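Local coordinates for fibronectin-binding protein BBK32 (Borrelia burgdorferi, PDB 6N1L), which binds fibronectin and, through its complement inhibitory domain, targets C1r, consistent with a role in evading the classical complement pathway, at residues 64-69 against 123-128. Sequence-based numbering, arbitrary orientation.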
ATOM      1  N   PHE A  64      -3.062   3.111  16.863  1.00 33.45           N
ATOM      2  CA  PHE A  64      -3.173   3.019  15.408  1.00 35.63           C
ATOM      3  C   PHE A  64      -4.412   3.779  14.937  1.00 35.63           C
ATOM      4  O   PHE A  64      -5.499   3.618  15.501  1.00 36.96           O
ATOM      5  CB  PHE A  64      -3.241   1.545  14.984  1.00 30.54           C
ATOM      6  CG  PHE A  64      -1.966   0.786  15.230  1.00 30.77           C
ATOM      7  CD1 PHE A  64      -1.716   0.183  16.458  1.00 30.30           C
ATOM      8  CD2 PHE A  64      -0.988   0.700  14.239  1.00 33.96           C
ATOM      9  CE1 PHE A  64      -0.535  -0.501  16.682  1.00 29.22           C
ATOM     10  CE2 PHE A  64       0.202   0.018  14.459  1.00 33.66           C
ATOM     11  CZ  PHE A  64       0.435  -0.579  15.691  1.00 33.70           C
ATOM     12  N   THR A  65      -4.259   4.597  13.885  1.00 36.26           N
ATOM     13  CA  THR A  65      -5.344   5.457  13.426  1.00 39.42           C
ATOM     14  C   THR A  65      -5.773   5.118  12.005  1.00 44.81           C
ATOM     15  O   THR A  65      -4.961   4.713  11.164  1.00 40.82           O
ATOM     16  CB  THR A  65      -4.955   6.946  13.481  1.00 40.61           C
ATOM     17  OG1 THR A  65      -3.874   7.218  12.578  1.00 41.80           O
ATOM     18  CG2 THR A  65      -4.521   7.335  14.889  1.00 41.81           C
ATOM     19  N   LYS A  66      -7.071   5.301  11.748  1.00 44.28           N
ATOM     20  CA  LYS A  66      -7.575   5.255  10.382  1.00 45.75           C
ATOM     21  C   LYS A  66      -7.010   6.391   9.546  1.00 45.39           C
ATOM     22  O   LYS A  66      -6.796   6.224   8.338  1.00 44.22           O
ATOM     23  CB  LYS A  66      -9.102   5.303  10.381  1.00 46.55           C
ATOM     24  CG  LYS A  66      -9.705   5.268   8.985  1.00 49.03           C
ATOM     25  CD  LYS A  66     -11.164   4.936   9.043  1.00 55.31           C
ATOM     26  CE  LYS A  66     -11.481   3.825   8.079  1.00 51.60           C
ATOM     27  NZ  LYS A  66     -12.768   3.180   8.402  1.00 52.99           N
ATOM     28  N   GLU A  67      -6.767   7.551  10.170  1.00 42.12           N
ATOM     29  CA  GLU A  67      -6.125   8.658   9.470  1.00 44.37           C
ATOM     30  C   GLU A  67      -4.774   8.245   8.899  1.00 42.04           C
ATOM     31  O   GLU A  67      -4.443   8.587   7.757  1.00 39.37           O
ATOM     32  CB  GLU A  67      -5.963   9.851  10.415  1.00 50.70           C
ATOM     33  CG  GLU A  67      -7.263  10.596  10.716  1.00 56.81           C
ATOM     34  CD  GLU A  67      -8.056   9.994  11.877  1.00 60.11           C
ATOM     35  OE1 GLU A  67      -7.701   8.894  12.360  1.00 53.91           O
ATOM     36  OE2 GLU A  67      -9.042  10.633  12.309  1.00 62.76           O
ATOM     37  N   ASP A  68      -3.974   7.513   9.682  1.00 40.50           N
ATOM     38  CA  ASP A  68      -2.659   7.089   9.219  1.00 38.64           C
ATOM     39  C   ASP A  68      -2.776   6.114   8.050  1.00 35.79           C
ATOM     40  O   ASP A  68      -1.993   6.183   7.090  1.00 38.24           O
ATOM     41  CB  ASP A  68      -1.883   6.465  10.376  1.00 40.94           C
ATOM     42  CG  ASP A  68      -0.575   5.846   9.949  1.00 44.98           C
ATOM     43  OD1 ASP A  68       0.341   6.592   9.527  1.00 52.86           O
ATOM     44  OD2 ASP A  68      -0.454   4.599  10.047  1.00 47.81           O
ATOM     45  N   LEU A  69      -3.733   5.186   8.128  1.00 34.45           N
ATOM     46  CA  LEU A  69      -3.963   4.274   7.009  1.00 36.37           C
ATOM     47  C   LEU A  69      -4.394   5.046   5.767  1.00 40.82           C
ATOM     48  O   LEU A  69      -3.928   4.766   4.649  1.00 36.35           O
ATOM     49  CB  LEU A  69      -5.009   3.224   7.390  1.00 32.71           C
ATOM     50  CG  LEU A  69      -5.480   2.259   6.288  1.00 33.83           C
ATOM     51  CD1 LEU A  69      -4.300   1.464   5.747  1.00 34.72           C
ATOM     52  CD2 LEU A  69      -6.589   1.318   6.753  1.00 34.66           C
ATOM     53  N   TYR A 123      -9.155  -2.390  12.431  1.00 41.43           N
ATOM     54  CA  TYR A 123      -8.576  -3.683  12.088  1.00 41.91           C
ATOM     55  C   TYR A 123      -9.319  -4.324  10.921  1.00 42.04           C
ATOM     56  O   TYR A 123      -8.703  -4.945  10.047  1.00 41.28           O
ATOM     57  CB  TYR A 123      -8.570  -4.618  13.301  1.00 45.95           C
ATOM     58  CG  TYR A 123      -7.717  -5.838  13.054  1.00 41.60           C
ATOM     59  CD1 TYR A 123      -6.339  -5.714  12.900  1.00 47.75           C
ATOM     60  CD2 TYR A 123      -8.282  -7.094  12.935  1.00 46.21           C
ATOM     61  CE1 TYR A 123      -5.546  -6.818  12.649  1.00 49.60           C
ATOM     62  CE2 TYR A 123      -7.495  -8.209  12.691  1.00 50.30           C
ATOM     63  CZ  TYR A 123      -6.127  -8.060  12.551  1.00 48.98           C
ATOM     64  OH  TYR A 123      -5.330  -9.156  12.305  1.00 58.14           O
ATOM     65  N   GLU A 124     -10.645  -4.180  10.891  1.00 41.58           N
ATOM     66  CA  GLU A 124     -11.419  -4.692   9.769  1.00 44.57           C
ATOM     67  C   GLU A 124     -11.061  -3.976   8.474  1.00 38.07           C
ATOM     68  O   GLU A 124     -11.098  -4.588   7.402  1.00 40.14           O
ATOM     69  CB  GLU A 124     -12.914  -4.547  10.049  1.00 49.94           C
ATOM     70  CG  GLU A 124     -13.420  -5.417  11.190  1.00 51.01           C
ATOM     71  CD  GLU A 124     -13.207  -6.890  10.917  1.00 54.44           C
ATOM     72  OE1 GLU A 124     -13.639  -7.357   9.838  1.00 56.08           O
ATOM     73  OE2 GLU A 124     -12.607  -7.575  11.774  1.00 57.69           O
ATOM     74  N   ALA A 125     -10.745  -2.683   8.552  1.00 38.75           N
ATOM     75  CA  ALA A 125     -10.338  -1.940   7.360  1.00 38.42           C
ATOM     76  C   ALA A 125      -9.042  -2.506   6.787  1.00 35.28           C
ATOM     77  O   ALA A 125      -8.944  -2.765   5.580  1.00 37.53           O
ATOM     78  CB  ALA A 125     -10.190  -0.454   7.695  1.00 37.47           C
ATOM     79  N   TYR A 126      -8.046  -2.732   7.647  1.00 33.56           N
ATOM     80  CA  TYR A 126      -6.812  -3.389   7.219  1.00 35.44           C
ATOM     81  C   TYR A 126      -7.104  -4.758   6.618  1.00 37.47           C
ATOM     82  O   TYR A 126      -6.632  -5.079   5.524  1.00 35.10           O
ATOM     83  CB  TYR A 126      -5.837  -3.516   8.399  1.00 37.05           C
ATOM     84  CG  TYR A 126      -4.963  -2.307   8.645  1.00 32.71           C
ATOM     85  CD1 TYR A 126      -3.819  -2.070   7.881  1.00 32.55           C
ATOM     86  CD2 TYR A 126      -5.281  -1.393   9.649  1.00 34.10           C
ATOM     87  CE1 TYR A 126      -3.018  -0.973   8.107  1.00 32.85           C
ATOM     88  CE2 TYR A 126      -4.490  -0.286   9.890  1.00 36.69           C
ATOM     89  CZ  TYR A 126      -3.357  -0.069   9.118  1.00 31.01           C
ATOM     90  OH  TYR A 126      -2.581   1.027   9.346  1.00 30.96           O
ATOM     91  N   LYS A 127      -7.908  -5.577   7.312  1.00 34.95           N
ATOM     92  CA  LYS A 127      -8.228  -6.906   6.798  1.00 39.23           C
ATOM     93  C   LYS A 127      -8.873  -6.847   5.419  1.00 39.55           C
ATOM     94  O   LYS A 127      -8.657  -7.739   4.591  1.00 42.54           O
ATOM     95  CB  LYS A 127      -9.146  -7.647   7.779  1.00 41.60           C
ATOM     96  CG  LYS A 127      -8.402  -8.552   8.741  1.00 48.94           C
ATOM     97  CD  LYS A 127      -9.302  -9.689   9.213  1.00 56.19           C
ATOM     98  CE  LYS A 127     -10.408  -9.179  10.132  1.00 57.10           C
ATOM     99  NZ  LYS A 127     -11.606 -10.082  10.138  1.00 63.23           N
ATOM    100  N   ALA A 128      -9.649  -5.803   5.143  1.00 39.52           N
ATOM    101  CA  ALA A 128     -10.267  -5.676   3.833  1.00 40.67           C
ATOM    102  C   ALA A 128      -9.260  -5.456   2.703  1.00 40.22           C
ATOM    103  O   ALA A 128      -9.599  -5.723   1.545  1.00 37.35           O
ATOM    104  CB  ALA A 128     -11.283  -4.534   3.855  1.00 40.25           C
TER
HETATM  105  O   HOH W   1      -3.074   2.655  11.283  1.00 34.85           O
HETATM  106  O   HOH W   2      -0.849   2.379   7.682  1.00 36.48           O
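L69 and Y126 lie alongside each other, their side chains running in opposite directions, so that the leucine branches rest on one face of the phenol ring. CD2 of L69 sits over the middle of that ring, 4.1 Å from the Y126 centroid and only 9° off the ring normal, a CH-pi contact. The other methyl, L69 CD1, comes down 3.6 Å from Y126 CE1, while L69 CB reaches as far as the phenol oxygen. With CG anti to the backbone N (chi1 174°), the leucine points its branches across the gap, and CD2 also meets the methyl of A125, CB to CD2 4.1 Å. The aliphatic part of K66 approaches the same alanine more loosely; its NZ is hydrogen-bonded to the carbonyl O of I116.

The two segments belong to an elongated helical bundle: the first turn of helix 66-87 packs against an early turn of helix 122-147. Helix 9-44 adds T33 and Y34 to the surroundings of Y126, and L122 touches L69.

At its far end the tyrosine reaches the start of helix 66-87 through two waters. One lies at the ring edge, in the ring plane, 2.6 Å from Y126 OH, and donates to T65 O and, weakly, to D68 OD2. The second joins Y126 OH to D68 OD2, its oxygen 3.3 Å from the carboxylate oxygen. D68 OD2 and Y126 OH stand 4.2 Å apart, so the waters rather than a direct bond link them. Behind the waters, T65 is the N-cap of helix 66-87: its OG1 accepts from D68 N at 2.9 Å, with an N-H...O angle of 147°, a capping bond between the residue whose carbonyl O takes a proton from the first water and the one whose carboxylate is reached by both.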